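Local coordinates for protein Dr hemagglutinin structural subunit (Escherichia coli, PDB 2JKN) that mediates adherence of uropathogenic bacteria to the upper urinary tract by binding the Dr blood group antigen on human cells, at residues L91-R96 / I122-D127; L68-D73 / Y138-T143. All blocks are in the same frame, centred on the assembly; numbering follows the deposited sequence. Where two conformers were deposited one is given.

Contact 1 (L91-R96 / I122-D127); sequences LYVNIR and IGIYVD. With CL8 (chloramphenicol succinate), chain I.
Strands 91-96 and 122-126 run antiparallel, their axes 145° apart, and pair N94 with Y125 and R96 with G123 through backbone hydrogen bonds in both directions, as neighbouring strands in the immunoglobulin-like sandwich of a Dr-family fimbrial subunit. Beyond V126, D127 N donates a hydrogen bond to Y92 O and carries the pairing one residue past the strand. On the face bearing N94, Y125 and R96, the guanidinium of R96 lies flat on the ring of Y125 in a cation-pi stack, with centres 4.2 Å apart and planes at 16°. The R96 chain is extended as far as CD and then bends (chi3 74°), which swings the flat group over the ring. NH2 comes closest, 3.5 Å from Y125 CZ and about as near CE2, while R96 CZ and NH1 sit by CD2 and CE2, displacing the stack toward that side of the ring. Further along, N94 and D127 cross with their amide and carboxylate planes inclined to each other. N94 ND2 donates to a water at 2.8 Å, and that water also bonds V126 O, tying the asparagine to the other strand. The reverse face is apolar and joins the core: I95 and I124 lie side by side, pointing the same way, with I95 CG1 3.6 Å from I124 CD1. The branch CG2 of I124 instead reaches V93, 3.8 Å from its CB, where F80 and I51 add to the packing. G123, I124 and Y125 also belong to the chloramphenicol succinate pocket. The drug's CL2 approaches G123 CA at 3.7 Å, whereas CL1 lies 3.3 Å from I124 O. Y125 is thus sandwiched, with the R96 guanidinium on one face of its ring and the drug's CL1 3.6 Å above the plane of the other.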
loop_
_atom_site.group_PDB
_atom_site.type_symbol
_atom_site.label_atom_id
_atom_site.label_comp_id
_atom_site.label_asym_id
_atom_site.label_seq_id
_atom_site.Cartn_x
_atom_site.Cartn_y
_atom_site.Cartn_z
ATOM N N LEU A 91 19.803 9.111 2.454
ATOM C CA LEU A 91 19.526 10.527 2.661
ATOM C C LEU A 91 19.546 10.704 4.173
ATOM O O LEU A 91 18.623 10.275 4.861
ATOM C CB LEU A 91 18.155 10.923 2.111
ATOM C CG LEU A 91 17.737 12.374 2.416
ATOM C CD1 LEU A 91 18.744 13.360 1.809
ATOM C CD2 LEU A 91 16.316 12.635 1.855
ATOM N N TYR A 92 20.661 11.222 4.686
ATOM C CA TYR A 92 20.840 11.372 6.123
ATOM C C TYR A 92 19.888 12.382 6.706
ATOM O O TYR A 92 19.710 13.459 6.151
ATOM C CB TYR A 92 22.277 11.767 6.438
ATOM C CG TYR A 92 23.249 10.655 6.145
ATOM C CD1 TYR A 92 24.005 10.654 4.977
ATOM C CD2 TYR A 92 23.383 9.585 7.013
ATOM C CE1 TYR A 92 24.898 9.626 4.703
ATOM C CE2 TYR A 92 24.265 8.551 6.744
ATOM C CZ TYR A 92 25.001 8.565 5.585
ATOM O OH TYR A 92 25.881 7.531 5.328
ATOM N N VAL A 93 19.283 12.030 7.832
ATOM C CA VAL A 93 18.331 12.920 8.481
ATOM C C VAL A 93 18.589 13.054 9.952
ATOM O O VAL A 93 19.235 12.198 10.564
ATOM C CB VAL A 93 16.861 12.456 8.247
ATOM C CG1 VAL A 93 16.522 12.446 6.759
ATOM C CG2 VAL A 93 16.630 11.034 8.883
ATOM N N ASN A 94 18.031 14.121 10.530
ATOM C CA ASN A 94 17.972 14.296 11.975
ATOM C C ASN A 94 16.501 14.105 12.357
ATOM O O ASN A 94 15.594 14.461 11.591
ATOM C CB ASN A 94 18.419 15.701 12.372
ATOM C CG ASN A 94 19.911 15.816 12.480
ATOM O OD1 ASN A 94 20.574 14.952 13.059
ATOM N ND2 ASN A 94 20.463 16.846 11.861
ATOM N N ILE A 95 16.279 13.492 13.511
ATOM C CA ILE A 95 14.944 13.225 14.036
ATOM C C ILE A 95 14.858 14.003 15.341
ATOM O O ILE A 95 15.761 13.922 16.161
ATOM C CB ILE A 95 14.761 11.714 14.270
ATOM C CG1 ILE A 95 14.921 10.953 12.941
ATOM C CG2 ILE A 95 13.427 11.435 14.936
ATOM C CD1 ILE A 95 14.850 9.439 13.087
ATOM N N ARG A 96 13.841 14.845 15.473
ATOM C CA ARG A 96 13.741 15.759 16.620
ATOM C C ARG A 96 12.275 16.059 16.952
ATOM O O ARG A 96 11.510 16.422 16.067
ATOM C CB ARG A 96 14.453 17.089 16.261
ATOM C CG ARG A 96 14.374 18.161 17.355
ATOM C CD ARG A 96 15.274 19.361 17.056
ATOM N NE ARG A 96 14.733 20.213 15.997
ATOM C CZ ARG A 96 15.235 20.283 14.765
ATOM N NH1 ARG A 96 16.289 19.546 14.434
ATOM N NH2 ARG A 96 14.687 21.093 13.864
ATOM N N ILE A 122 7.195 14.264 15.883
ATOM C CA ILE A 122 8.623 14.070 15.659
ATOM C C ILE A 122 8.901 14.618 14.256
ATOM O O ILE A 122 8.312 14.168 13.285
ATOM C CB ILE A 122 9.015 12.569 15.735
ATOM C CG1 ILE A 122 8.809 12.016 17.163
ATOM C CG2 ILE A 122 10.490 12.374 15.274
ATOM C CD1 ILE A 122 9.926 12.360 18.127
ATOM N N GLY A 123 9.793 15.586 14.137
ATOM C CA GLY A 123 10.117 16.089 12.809
ATOM C C GLY A 123 11.301 15.328 12.174
ATOM O O GLY A 123 12.241 14.918 12.857
ATOM N N ILE A 124 11.234 15.135 10.868
ATOM C CA ILE A 124 12.336 14.514 10.116
ATOM C C ILE A 124 12.945 15.622 9.253
ATOM O O ILE A 124 12.225 16.286 8.501
ATOM C CB ILE A 124 11.861 13.348 9.243
ATOM C CG1 ILE A 124 11.028 12.343 10.071
ATOM C CG2 ILE A 124 13.069 12.673 8.576
ATOM C CD1 ILE A 124 11.797 11.692 11.227
ATOM N N TYR A 125 14.248 15.870 9.430
ATOM C CA TYR A 125 14.939 16.972 8.743
ATOM C C TYR A 125 16.211 16.492 8.003
ATOM O O TYR A 125 16.953 15.649 8.493
ATOM C CB TYR A 125 15.341 18.056 9.759
ATOM C CG TYR A 125 14.190 18.596 10.605
ATOM C CD1 TYR A 125 13.486 19.722 10.219
ATOM C CD2 TYR A 125 13.824 17.965 11.807
ATOM C CE1 TYR A 125 12.419 20.200 10.986
ATOM C CE2 TYR A 125 12.764 18.428 12.571
ATOM C CZ TYR A 125 12.054 19.532 12.148
ATOM O OH TYR A 125 11.018 20.009 12.923
ATOM N N VAL A 126 16.487 17.088 6.852
ATOM C CA VAL A 126 17.709 16.765 6.121
ATOM C C VAL A 126 18.923 17.117 7.017
ATOM O O VAL A 126 18.970 18.192 7.612
ATOM C CB VAL A 126 17.758 17.520 4.758
ATOM C CG1 VAL A 126 19.130 17.336 4.088
ATOM C CG2 VAL A 126 16.634 17.021 3.837
ATOM N N ASP A 127 19.864 16.181 7.148
ATOM C CA ASP A 127 21.054 16.392 7.989
ATOM C C ASP A 127 22.265 16.641 7.095
ATOM O O ASP A 127 22.884 15.688 6.593
ATOM C CB ASP A 127 21.302 15.160 8.867
ATOM C CG ASP A 127 22.568 15.289 9.745
ATOM O OD1 ASP A 127 23.004 16.427 10.034
ATOM O OD2 ASP A 127 23.101 14.236 10.161
HETATM C C1 CL8 I . 8.591 19.280 10.406
HETATM CL CL1 CL8 I . 9.687 18.074 9.652
HETATM CL CL2 CL8 I . 7.621 18.598 11.736
HETATM C C2 CL8 I . 7.658 19.780 9.251
HETATM O O2 CL8 I . 7.284 18.992 8.376
HETATM N N2 CL8 I . 7.378 21.004 9.326
HETATM C C3 CL8 I . 6.579 21.926 8.486
HETATM C C4 CL8 I . 7.469 22.666 7.471
HETATM C C5 CL8 I . 5.350 22.451 9.151
HETATM O O5 CL8 I . 5.937 23.584 9.819
HETATM C C6 CL8 I . 4.468 21.622 9.890
HETATM C C7 CL8 I . 3.767 20.598 9.284
HETATM C C8 CL8 I . 2.946 19.757 10.080
HETATM C C9 CL8 I . 2.943 20.009 11.460
HETATM N N9 CL8 I . 2.078 19.139 12.323
HETATM O O9A CL8 I . 2.097 19.400 13.523
HETATM O O9B CL8 I . 1.430 18.271 11.811
HETATM C C10 CL8 I . 3.674 20.987 12.052
HETATM C C11 CL8 I . 4.457 21.812 11.269
HETATM O O4 CL8 I . 7.669 22.021 6.192
HETATM O O15 CL8 I . 5.676 18.263 5.979
HETATM C C15 CL8 I . 6.182 18.074 4.898
HETATM O O16 CL8 I . 5.578 17.276 4.004
HETATM C C14 CL8 I . 7.486 18.744 4.547
HETATM C C13 CL8 I . 7.978 19.575 5.738
HETATM C C12 CL8 I . 7.072 20.755 5.962
HETATM O O12 CL8 I . 5.875 20.606 5.967
HETATM O O HOH W 1 22.325 11.637 10.078
HETATM O O HOH W 2 18.897 18.672 10.496
HETATM O O HOH W 3 11.148 19.338 15.372
#

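Contact 2 (L68-D73 / Y138-T143); sequences LKADTD and YTLTLT
L142 brings its CD2 branch alongside the small side chain of A70, 4.0 Å from A70 CB, where the two form a non-hydrogen-bonded antiparallel pair on the buried face; F80 and F75 pack against the same alanine. L68 meets L142 more loosely and also packs on V33 of the second subunit. The preceding pair, K69 and T143, is hydrogen-bonded in both directions, the shorter bond being K69 N to T143 O at 2.8 Å. D71 N donates to T141 O at 3.1 Å, a backbone bond that continues the pairing one residue past the end of the strand, before the chain turns into the short 3-10 segment 72-73. Above it the side chains of D71 and T141 cross obliquely. T141 OG1 lies beside the backbone N (chi1 -55°), which leaves the methyl CG2 anti to that N, on the side of the carboxylate; D71 was modelled in two conformers, however, so the 3.6 Å approach of its OD1 to T141 CG2 is tentative. K69 sends its chain away from T143 and bends at the end, where NZ makes a weak bond to A70 O. A water donates to K69 O at 2.9 Å and is hydrogen-bonded to T143 OG1, which also bonds T18 OG1. The contact therefore separates its chemistry by face: A70 and L142 pack apolar groups into the core, whereas beside K69 and T143 a water bridges the carbonyl of one strand and the threonine hydroxyl of the other.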
loop_
_atom_site.group_PDB
_atom_site.type_symbol
_atom_site.label_atom_id
_atom_site.label_comp_id
_atom_site.label_asym_id
_atom_site.label_seq_id
_atom_site.Cartn_x
_atom_site.Cartn_y
_atom_site.Cartn_z
ATOM N N LEU A 68 10.995 4.938 19.529
ATOM C CA LEU A 68 10.760 4.665 18.112
ATOM C C LEU A 68 11.994 3.959 17.613
ATOM O O LEU A 68 13.116 4.438 17.829
ATOM C CB LEU A 68 10.601 5.963 17.311
ATOM C CG LEU A 68 9.433 6.900 17.686
ATOM C CD1 LEU A 68 8.126 6.316 17.303
ATOM C CD2 LEU A 68 9.443 7.213 19.163
ATOM N N LYS A 69 11.804 2.834 16.927
ATOM C CA LYS A 69 12.932 2.116 16.360
ATOM C C LYS A 69 12.886 2.184 14.854
ATOM O O LYS A 69 11.857 1.882 14.237
ATOM C CB LYS A 69 12.962 0.653 16.802
ATOM C CG LYS A 69 14.111 -0.124 16.121
ATOM C CD LYS A 69 14.541 -1.334 16.910
ATOM C CE LYS A 69 15.794 -1.943 16.290
ATOM N NZ LYS A 69 15.597 -2.164 14.822
ATOM N N ALA A 70 14.004 2.572 14.259
ATOM C CA ALA A 70 14.111 2.643 12.797
ATOM C C ALA A 70 14.350 1.250 12.220
ATOM O O ALA A 70 15.045 0.431 12.832
ATOM C CB ALA A 70 15.260 3.590 12.397
ATOM N N ASP A 71 13.810 0.988 11.030
ATOM C CA ASP A 71 14.084 -0.290 10.353
ATOM C C ASP A 71 15.610 -0.449 10.225
ATOM O O ASP A 71 16.350 0.549 10.148
ATOM C CB ASP A 71 13.426 -0.311 8.964
ATOM C CG ASP A 71 12.051 -0.983 8.967
ATOM O OD1 ASP A 71 11.395 -1.051 10.038
ATOM O OD2 ASP A 71 11.616 -1.420 7.879
ATOM N N THR A 72 16.083 -1.698 10.173
ATOM C CA THR A 72 17.526 -1.967 10.050
ATOM C C THR A 72 18.186 -1.209 8.923
ATOM O O THR A 72 19.337 -0.797 9.033
ATOM C CB THR A 72 17.828 -3.478 9.851
ATOM O OG1 THR A 72 17.178 -4.253 10.859
ATOM C CG2 THR A 72 19.321 -3.710 9.916
ATOM N N ASP A 73 17.504 -1.136 7.788
ATOM C CA ASP A 73 18.067 -0.487 6.599
ATOM C C ASP A 73 18.096 1.040 6.678
ATOM O O ASP A 73 18.575 1.702 5.750
ATOM C CB ASP A 73 17.279 -0.936 5.352
ATOM C CG ASP A 73 17.458 -2.432 5.049
ATOM O OD1 ASP A 73 18.504 -2.990 5.429
ATOM O OD2 ASP A 73 16.543 -3.048 4.470
ATOM N N TYR A 138 12.531 7.495 -1.563
ATOM C CA TYR A 138 13.249 7.278 -0.318
ATOM C C TYR A 138 12.273 7.044 0.832
ATOM O O TYR A 138 11.194 7.649 0.884
ATOM C CB TYR A 138 14.133 8.498 -0.038
ATOM C CG TYR A 138 15.300 8.586 -0.993
ATOM C CD1 TYR A 138 16.540 8.033 -0.654
ATOM C CD2 TYR A 138 15.148 9.154 -2.274
ATOM C CE1 TYR A 138 17.625 8.106 -1.529
ATOM C CE2 TYR A 138 16.238 9.227 -3.170
ATOM C CZ TYR A 138 17.466 8.680 -2.785
ATOM O OH TYR A 138 18.539 8.729 -3.631
ATOM N N THR A 139 12.638 6.147 1.734
ATOM C CA THR A 139 11.745 5.781 2.830
ATOM C C THR A 139 12.469 5.709 4.178
ATOM O O THR A 139 13.576 5.174 4.264
ATOM C CB THR A 139 11.043 4.388 2.542
ATOM O OG1 THR A 139 10.453 4.405 1.243
ATOM C CG2 THR A 139 9.956 4.085 3.581
ATOM N N LEU A 140 11.762 6.119 5.236
ATOM C CA LEU A 140 12.223 5.942 6.611
ATOM C C LEU A 140 11.067 5.310 7.383
ATOM O O LEU A 140 9.956 5.832 7.391
ATOM C CB LEU A 140 12.637 7.273 7.250
ATOM C CG LEU A 140 12.861 7.240 8.781
ATOM C CD1 LEU A 140 14.041 6.290 9.147
ATOM C CD2 LEU A 140 13.130 8.682 9.312
ATOM N N THR A 141 11.314 4.150 7.975
ATOM C CA THR A 141 10.266 3.425 8.719
ATOM C C THR A 141 10.544 3.431 10.205
ATOM O O THR A 141 11.628 3.097 10.626
ATOM C CB THR A 141 10.109 2.008 8.174
ATOM O OG1 THR A 141 9.845 2.080 6.751
ATOM C CG2 THR A 141 8.967 1.283 8.878
ATOM N N LEU A 142 9.577 3.892 10.987
ATOM C CA LEU A 142 9.736 3.996 12.435
ATOM C C LEU A 142 8.631 3.215 13.146
ATOM O O LEU A 142 7.442 3.453 12.891
ATOM C CB LEU A 142 9.662 5.466 12.847
ATOM C CG LEU A 142 10.858 6.345 12.430
ATOM C CD1 LEU A 142 10.553 7.835 12.652
ATOM C CD2 LEU A 142 12.119 5.929 13.205
ATOM N N THR A 143 9.024 2.319 14.059
ATOM C CA THR A 143 8.061 1.486 14.816
ATOM C C THR A 143 8.010 1.930 16.279
ATOM O O THR A 143 9.050 2.134 16.905
ATOM C CB THR A 143 8.458 -0.021 14.723
ATOM O OG1 THR A 143 8.482 -0.417 13.346
ATOM C CG2 THR A 143 7.472 -0.888 15.497
HETATM O O HOH W 4 10.964 -0.010 12.159
#

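Contacts 1 and 2 have centres 12 Å apart and meet inside the sandwich through their apolar faces. L140 of 138-143 is the main bridge: its CD2 lies 3.8 Å from I124 CD1 and 4.2 Å from I95 CD1, while L142 CD1 packs more distantly on I124. Along the chain, contact 1 is nested within the loop closed by contact 2, and strand 136-147 directly follows strand 119-126. Their relation to the drug differs. Contact 1 supplies three pocket residues that touch chloramphenicol succinate, but the side chain of L140 stays about 10 Å from it. I124 thus borders the ligand through its backbone while its side chain reaches contact 2.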